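Local structure of UDP-L-Rhamnose Synthase (Acanthamoeba polyphaga mimivirus, 7JID) at residues A[125-128]-A[129-132]; A[140-143]-A[144-148]; A[202-205]-A[206-210]. The protein is a UDP-L-rhamnose synthase that binds NADP and UDP-linked rhamnose, consistent with an NADP-dependent reductase making the nucleotide sugar. One frame throughout, in Å; residues are numbered along the deposited sequence.

Contact 1 (A[125-128]-A[129-132])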
loop_
_atom_site.group_PDB
_atom_site.type_symbol
_atom_site.label_atom_id
_atom_site.label_comp_id
_atom_site.label_asym_id
_atom_site.label_seq_id
_atom_site.Cartn_x
_atom_site.Cartn_y
_atom_site.Cartn_z
ATOM N N GLY A 125 -23.753 -0.037 -13.069
ATOM C CA GLY A 125 -22.841 -0.619 -12.064
ATOM C C GLY A 125 -21.385 -0.289 -12.341
ATOM O O GLY A 125 -21.037 0.066 -13.508
ATOM N N PHE A 126 -20.518 -0.454 -11.347
ATOM C CA PHE A 126 -19.082 -0.173 -11.494
ATOM C C PHE A 126 -18.483 -1.233 -12.409
ATOM O O PHE A 126 -18.840 -2.434 -12.307
ATOM C CB PHE A 126 -18.403 -0.099 -10.124
ATOM C CG PHE A 126 -18.880 1.111 -9.371
ATOM C CD1 PHE A 126 -18.278 2.348 -9.589
ATOM C CD2 PHE A 126 -19.934 1.031 -8.481
ATOM C CE1 PHE A 126 -18.750 3.462 -8.922
ATOM C CE2 PHE A 126 -20.384 2.148 -7.803
ATOM C CZ PHE A 126 -19.767 3.363 -8.011
ATOM N N THR A 127 -17.627 -0.769 -13.320
ATOM C CA THR A 127 -16.931 -1.636 -14.279
ATOM C C THR A 127 -15.543 -2.041 -13.772
ATOM O O THR A 127 -14.987 -1.439 -12.816
ATOM C CB THR A 127 -16.865 -0.976 -15.659
ATOM O OG1 THR A 127 -15.908 0.066 -15.499
ATOM C CG2 THR A 127 -18.235 -0.514 -16.117
ATOM N N GLU A 128 -14.929 -2.956 -14.517
ATOM C CA GLU A 128 -13.576 -3.454 -14.232
ATOM C C GLU A 128 -12.590 -2.297 -14.340
ATOM O O GLU A 128 -11.630 -2.247 -13.540
ATOM C CB GLU A 128 -13.209 -4.609 -15.151
ATOM C CG GLU A 128 -13.932 -5.862 -14.768
ATOM C CD GLU A 128 -15.390 -6.026 -15.192
ATOM O OE1 GLU A 128 -15.846 -5.215 -16.051
ATOM O OE2 GLU A 128 -16.004 -7.011 -14.797
ATOM N N ASN A 129 -12.829 -1.373 -15.269
ATOM C CA ASN A 129 -11.915 -0.225 -15.494
ATOM C C ASN A 129 -12.098 0.902 -14.471
ATOM O O ASN A 129 -11.188 1.738 -14.369
ATOM C CB ASN A 129 -12.084 0.313 -16.913
ATOM C CG ASN A 129 -11.104 1.409 -17.251
ATOM O OD1 ASN A 129 -9.900 1.163 -17.312
ATOM N ND2 ASN A 129 -11.620 2.602 -17.523
ATOM N N ASP A 130 -13.200 0.923 -13.724
ATOM C CA ASP A 130 -13.563 2.013 -12.805
ATOM C C ASP A 130 -12.561 2.049 -11.640
ATOM O O ASP A 130 -12.106 0.971 -11.166
ATOM C CB ASP A 130 -14.990 1.868 -12.282
ATOM C CG ASP A 130 -16.041 2.458 -13.189
ATOM O OD1 ASP A 130 -15.721 3.384 -14.012
ATOM O OD2 ASP A 130 -17.168 1.994 -13.095
ATOM N N LYS A 131 -12.210 3.250 -11.229
ATOM C CA LYS A 131 -11.318 3.463 -10.067
ATOM C C LYS A 131 -12.149 3.358 -8.795
ATOM O O LYS A 131 -13.316 3.688 -8.779
ATOM C CB LYS A 131 -10.674 4.851 -10.105
ATOM C CG LYS A 131 -10.122 5.257 -11.458
ATOM C CD LYS A 131 -9.188 4.250 -12.058
ATOM C CE LYS A 131 -8.304 4.882 -13.112
ATOM N NZ LYS A 131 -7.307 5.790 -12.501
ATOM N N PRO A 132 -11.547 2.962 -7.663
ATOM C CA PRO A 132 -12.249 2.998 -6.379
ATOM C C PRO A 132 -12.863 4.368 -6.072
ATOM O O PRO A 132 -12.252 5.385 -6.414
ATOM C CB PRO A 132 -11.134 2.685 -5.379
ATOM C CG PRO A 132 -10.165 1.835 -6.169
ATOM C CD PRO A 132 -10.161 2.475 -7.546
HETATM O O HOH W 1 -14.278 -1.728 -17.809
HETATM O O HOH W 2 -17.556 2.835 -16.602
#
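From T127 to D130 the chain folds back in a type I beta turn, closed by D130 N donating to T127 O at 3.1 Å from well above the carbonyl plane. The turn belongs to the loop between strand 103-109 and helix 138-150 of a Rossmann-type domain. The D130 carboxylate closes it a second time from the side chain: OD2 accepts T127 N at 2.8 Å in a nearly straight bond (170°), reached from above the carboxylate plane. With CG anti to its own carbonyl carbon and beside its backbone N (chi1 -85°), D130 swings back over the start of the turn. D130 OD2 also sits 3.3 Å from F126 CA; the F126 and D130 side chains cross at about a right angle, ring and carboxylate planes 76° apart, and the F126 ring also stacks on that of F113. E128 points out of the turn and bonds through OE2 to N215 N, while T127 O accepts from R161 and E128 O from H151. One water accepts from N129 N at 2.9 Å and leans weakly on T127 OG1. A second gives a proton to D130 OD1 at 3.2 Å and has a weak bond to the same T127 OG1.

Contact 2 (A[140-143]-A[144-148])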
loop_
_atom_site.group_PDB
_atom_site.type_symbol
_atom_site.label_atom_id
_atom_site.label_comp_id
_atom_site.label_asym_id
_atom_site.label_seq_id
_atom_site.Cartn_x
_atom_site.Cartn_y
_atom_site.Cartn_z
ATOM N N SER A 140 -11.111 -1.313 2.839
ATOM C CA SER A 140 -11.570 -0.942 1.489
ATOM C C SER A 140 -10.525 -0.028 0.850
ATOM O O SER A 140 -10.233 -0.132 -0.361
ATOM C CB SER A 140 -12.936 -0.326 1.475
ATOM O OG SER A 140 -13.927 -1.314 1.711
ATOM N N VAL A 141 -9.917 0.826 1.658
ATOM C CA VAL A 141 -8.884 1.775 1.158
ATOM C C VAL A 141 -7.685 0.994 0.620
ATOM O O VAL A 141 -7.292 1.196 -0.536
ATOM C CB VAL A 141 -8.455 2.742 2.253
ATOM C CG1 VAL A 141 -7.242 3.525 1.754
ATOM C CG2 VAL A 141 -9.607 3.684 2.588
ATOM N N VAL A 142 -7.158 0.087 1.415
ATOM C CA VAL A 142 -5.949 -0.684 1.032
ATOM C C VAL A 142 -6.294 -1.572 -0.163
ATOM O O VAL A 142 -5.532 -1.587 -1.138
ATOM C CB VAL A 142 -5.397 -1.469 2.224
ATOM C CG1 VAL A 142 -4.309 -2.451 1.773
ATOM C CG2 VAL A 142 -4.854 -0.511 3.261
ATOM N N LYS A 143 -7.422 -2.285 -0.117
ATOM C CA LYS A 143 -7.864 -3.199 -1.202
ATOM C C LYS A 143 -8.110 -2.437 -2.493
ATOM O O LYS A 143 -7.867 -3.014 -3.543
ATOM C CB LYS A 143 -9.056 -4.051 -0.779
ATOM C CG LYS A 143 -8.688 -5.183 0.174
ATOM C CD LYS A 143 -7.977 -6.355 -0.549
ATOM C CE LYS A 143 -7.829 -7.609 0.247
ATOM N NZ LYS A 143 -7.299 -8.721 -0.579
ATOM N N GLY A 144 -8.572 -1.206 -2.404
ATOM C CA GLY A 144 -8.748 -0.367 -3.594
ATOM C C GLY A 144 -7.423 -0.198 -4.281
ATOM O O GLY A 144 -7.315 -0.380 -5.546
ATOM N N PHE A 145 -6.379 0.146 -3.532
ATOM C CA PHE A 145 -5.047 0.289 -4.149
ATOM C C PHE A 145 -4.548 -1.051 -4.654
ATOM O O PHE A 145 -3.932 -1.090 -5.694
ATOM C CB PHE A 145 -4.070 0.964 -3.191
ATOM C CG PHE A 145 -4.389 2.433 -3.029
ATOM C CD1 PHE A 145 -4.205 3.298 -4.097
ATOM C CD2 PHE A 145 -4.990 2.921 -1.881
ATOM C CE1 PHE A 145 -4.536 4.637 -3.990
ATOM C CE2 PHE A 145 -5.281 4.268 -1.759
ATOM C CZ PHE A 145 -5.072 5.113 -2.826
ATOM N N THR A 146 -4.751 -2.154 -3.924
ATOM C CA THR A 146 -4.328 -3.467 -4.470
ATOM C C THR A 146 -5.016 -3.717 -5.816
ATOM O O THR A 146 -4.365 -4.190 -6.789
ATOM C CB THR A 146 -4.598 -4.604 -3.497
ATOM O OG1 THR A 146 -3.980 -4.146 -2.292
ATOM C CG2 THR A 146 -4.026 -5.903 -3.997
ATOM N N ASP A 147 -6.266 -3.351 -5.921
ATOM C CA ASP A 147 -7.033 -3.612 -7.146
ATOM C C ASP A 147 -6.425 -2.789 -8.286
ATOM O O ASP A 147 -6.255 -3.330 -9.367
ATOM C CB ASP A 147 -8.495 -3.243 -6.959
ATOM C CG ASP A 147 -9.306 -3.539 -8.202
ATOM O OD1 ASP A 147 -9.845 -4.650 -8.273
ATOM O OD2 ASP A 147 -9.505 -2.599 -9.008
ATOM N N ARG A 148 -6.119 -1.528 -8.038
ATOM C CA ARG A 148 -5.500 -0.683 -9.073
ATOM C C ARG A 148 -4.152 -1.302 -9.453
ATOM O O ARG A 148 -3.832 -1.360 -10.653
ATOM C CB ARG A 148 -5.346 0.727 -8.525
ATOM C CG ARG A 148 -6.685 1.379 -8.235
ATOM C CD ARG A 148 -6.535 2.786 -7.739
ATOM N NE ARG A 148 -6.156 3.663 -8.839
ATOM C CZ ARG A 148 -5.992 4.963 -8.683
ATOM N NH1 ARG A 148 -6.157 5.515 -7.497
ATOM N NH2 ARG A 148 -5.653 5.717 -9.719
#
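S140 O and G144 N, 2.8 Å apart, make one of the i to i+4 bonds of helix 138-150, followed by T146 N to V142 O (2.9 Å) and D147 N to K143 O (2.9 Å). The F145 N to V141 O bond is longer and weak. G144 has no side chain, and the helix is tight here beside S140 O. F145, with CG anti to its carbonyl carbon (chi1 -72°), lays ring atom CD2 3.2 Å from V141 O, and its CE2 runs alongside V141 CG1 at 4.1 Å. K143 is the lysine of the YxxxK signature of short-chain dehydrogenases/reductases; its NZ bonds to Y106 OH and its chain touches the bound NADP. The looser end is R148, partly exposed and held in this turn by its backbone bond to G144 O; its guanidinium reaches E40 of the second subunit in a salt bridge. K143 and T146 meet helix 79-99 and strand 103-109 of the same chain, T146 OG1 bonding to N86 O, while D147 is held by R161 and N159, and V141, V142 and F145 pack on V80, L79, V83 and Y88 of the second subunit.

Contact 3 (A[202-205]-A[206-210])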
loop_
_atom_site.group_PDB
_atom_site.type_symbol
_atom_site.label_atom_id
_atom_site.label_comp_id
_atom_site.label_asym_id
_atom_site.label_seq_id
_atom_site.Cartn_x
_atom_site.Cartn_y
_atom_site.Cartn_z
ATOM N N MET A 202 -14.461 -19.759 -11.288
ATOM C CA MET A 202 -13.127 -19.188 -10.995
ATOM C C MET A 202 -12.077 -20.233 -11.411
ATOM O O MET A 202 -11.100 -19.860 -12.064
ATOM C CB MET A 202 -12.972 -18.838 -9.515
ATOM C CG MET A 202 -11.531 -18.628 -9.148
ATOM S SD MET A 202 -11.341 -18.035 -7.501
ATOM C CE MET A 202 -11.852 -19.473 -6.609
ATOM N N ILE A 203 -12.300 -21.486 -11.030
ATOM C CA ILE A 203 -11.368 -22.603 -11.368
ATOM C C ILE A 203 -11.281 -22.712 -12.894
ATOM O O ILE A 203 -10.170 -22.938 -13.422
ATOM C CB ILE A 203 -11.796 -23.922 -10.705
ATOM C CG1 ILE A 203 -11.543 -23.861 -9.205
ATOM C CG2 ILE A 203 -11.056 -25.099 -11.344
ATOM C CD1 ILE A 203 -12.051 -24.999 -8.410
ATOM N N ASP A 204 -12.427 -22.643 -13.593
ATOM C CA ASP A 204 -12.442 -22.737 -15.073
ATOM C C ASP A 204 -11.562 -21.629 -15.665
ATOM O O ASP A 204 -10.776 -21.866 -16.577
ATOM C CB ASP A 204 -13.875 -22.734 -15.617
ATOM C CG ASP A 204 -13.936 -23.102 -17.095
ATOM O OD1 ASP A 204 -13.626 -24.308 -17.379
ATOM O OD2 ASP A 204 -14.180 -22.196 -17.947
ATOM N N MET A 205 -11.777 -20.386 -15.250
ATOM C CA MET A 205 -10.989 -19.222 -15.692
ATOM C C MET A 205 -9.471 -19.430 -15.461
ATOM O O MET A 205 -8.709 -19.149 -16.394
ATOM C CB MET A 205 -11.484 -17.964 -14.962
ATOM C CG MET A 205 -12.807 -17.526 -15.473
ATOM S SD MET A 205 -13.438 -16.150 -14.456
ATOM C CE MET A 205 -12.858 -14.807 -15.487
ATOM N N ALA A 206 -9.058 -19.947 -14.303
ATOM C CA ALA A 206 -7.644 -20.204 -13.925
ATOM C C ALA A 206 -7.139 -21.367 -14.814
ATOM O O ALA A 206 -6.086 -21.214 -15.455
ATOM C CB ALA A 206 -7.522 -20.545 -12.470
ATOM N N ARG A 207 -7.952 -22.400 -14.994
ATOM C CA ARG A 207 -7.571 -23.509 -15.924
ATOM C C ARG A 207 -7.294 -22.930 -17.313
ATOM O O ARG A 207 -6.298 -23.372 -18.011
ATOM C CB ARG A 207 -8.664 -24.574 -15.930
ATOM C CG ARG A 207 -8.329 -25.744 -16.843
ATOM C CD ARG A 207 -9.338 -26.822 -16.660
ATOM N NE ARG A 207 -9.021 -27.614 -15.486
ATOM C CZ ARG A 207 -9.739 -27.700 -14.396
ATOM N NH1 ARG A 207 -10.872 -27.035 -14.280
ATOM N NH2 ARG A 207 -9.345 -28.498 -13.427
ATOM N N ASN A 208 -8.111 -21.979 -17.761
ATOM C CA ASN A 208 -8.031 -21.402 -19.122
ATOM C C ASN A 208 -6.917 -20.360 -19.252
ATOM O O ASN A 208 -6.780 -19.829 -20.332
ATOM C CB ASN A 208 -9.362 -20.810 -19.581
ATOM C CG ASN A 208 -10.421 -21.856 -19.841
ATOM O OD1 ASN A 208 -10.110 -23.046 -19.967
ATOM N ND2 ASN A 208 -11.688 -21.445 -19.840
ATOM N N LYS A 209 -6.295 -19.962 -18.143
ATOM C CA LYS A 209 -5.262 -18.894 -18.061
ATOM C C LYS A 209 -5.905 -17.565 -18.462
ATOM O O LYS A 209 -5.213 -16.698 -18.958
ATOM C CB LYS A 209 -3.999 -19.270 -18.854
ATOM C CG LYS A 209 -3.284 -20.464 -18.262
ATOM C CD LYS A 209 -2.179 -21.059 -19.141
ATOM C CE LYS A 209 -1.046 -20.115 -19.436
ATOM N NZ LYS A 209 0.153 -20.888 -19.853
ATOM N N THR A 210 -7.223 -17.399 -18.214
ATOM C CA THR A 210 -7.889 -16.095 -18.420
ATOM C C THR A 210 -7.194 -15.101 -17.473
ATOM O O THR A 210 -7.079 -15.449 -16.282
ATOM C CB THR A 210 -9.395 -16.179 -18.159
ATOM O OG1 THR A 210 -9.953 -17.233 -18.943
ATOM C CG2 THR A 210 -10.088 -14.861 -18.402
HETATM O O HOH W 3 -12.052 -24.876 -19.529
HETATM O O HOH W 4 -12.987 -26.146 -15.625
HETATM O O HOH W 5 -14.617 -22.217 -20.484
#
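Segments 202-205 and 206-210 join within the last turns of a helix and the bend that ends it: A206 N bonds to M202 O (3.0 Å), R207 N to I203 O (2.8 Å) and N208 N to D204 O (2.9 Å). K209 then leaves helical geometry with a positive phi of 64°. Two bonds run back into the last turn, K209 N to A206 O and T210 N to M205 O (2.9 Å), which makes a Schellman motif. The M205 methyl CE lies 4.0 Å from T210 CG2 as the two side chains cross. Helix 195-207 leads here into strand 212-215, the outermost strand at one end of the chain's six-stranded parallel Rossmann-type sheet; M202 and A206 face M56 of strand 54-57, and I203 packs on I22 and L23 of helix 14-25. On the outer side, D204 puts its CG anti to the backbone N (chi1 -169°), which carries the carboxylate along the helix toward N208, its plane 80° from the amide. Water links the pair twice: one molecule donates to D204 OD1 and N208 OD1, another donates to D204 OD2, also bonded to Y271 OH, and accepts from N208 ND2. A third donates to D204 OD1 at 2.6 Å and accepts weakly from R207 NH1. That NH1 lies 3.5 Å from I203 CG2, while R207 NH2 makes a salt bridge with E28.

Contacts 1 and 2 follow one another on the way out of strand 103-109, first in its loop and then on helix 138-150. They touch where P132 packs on G144 and R148, and K131 NZ, in one of two conformers, lies close to R148 NH2, like charges that each have E40 of the second subunit as a salt-bridge partner. R161 serves both, through T127 O and D147. Contact 2 is buried and joins cofactor pocket to subunit interface; contact 1 is partly buried, its turn held by a carboxylate and edged with water. Contact 3, about 22 and 23 Å from them between centres, is partly buried on another helix, with apolar residues inward and a water-bridged polar row outward.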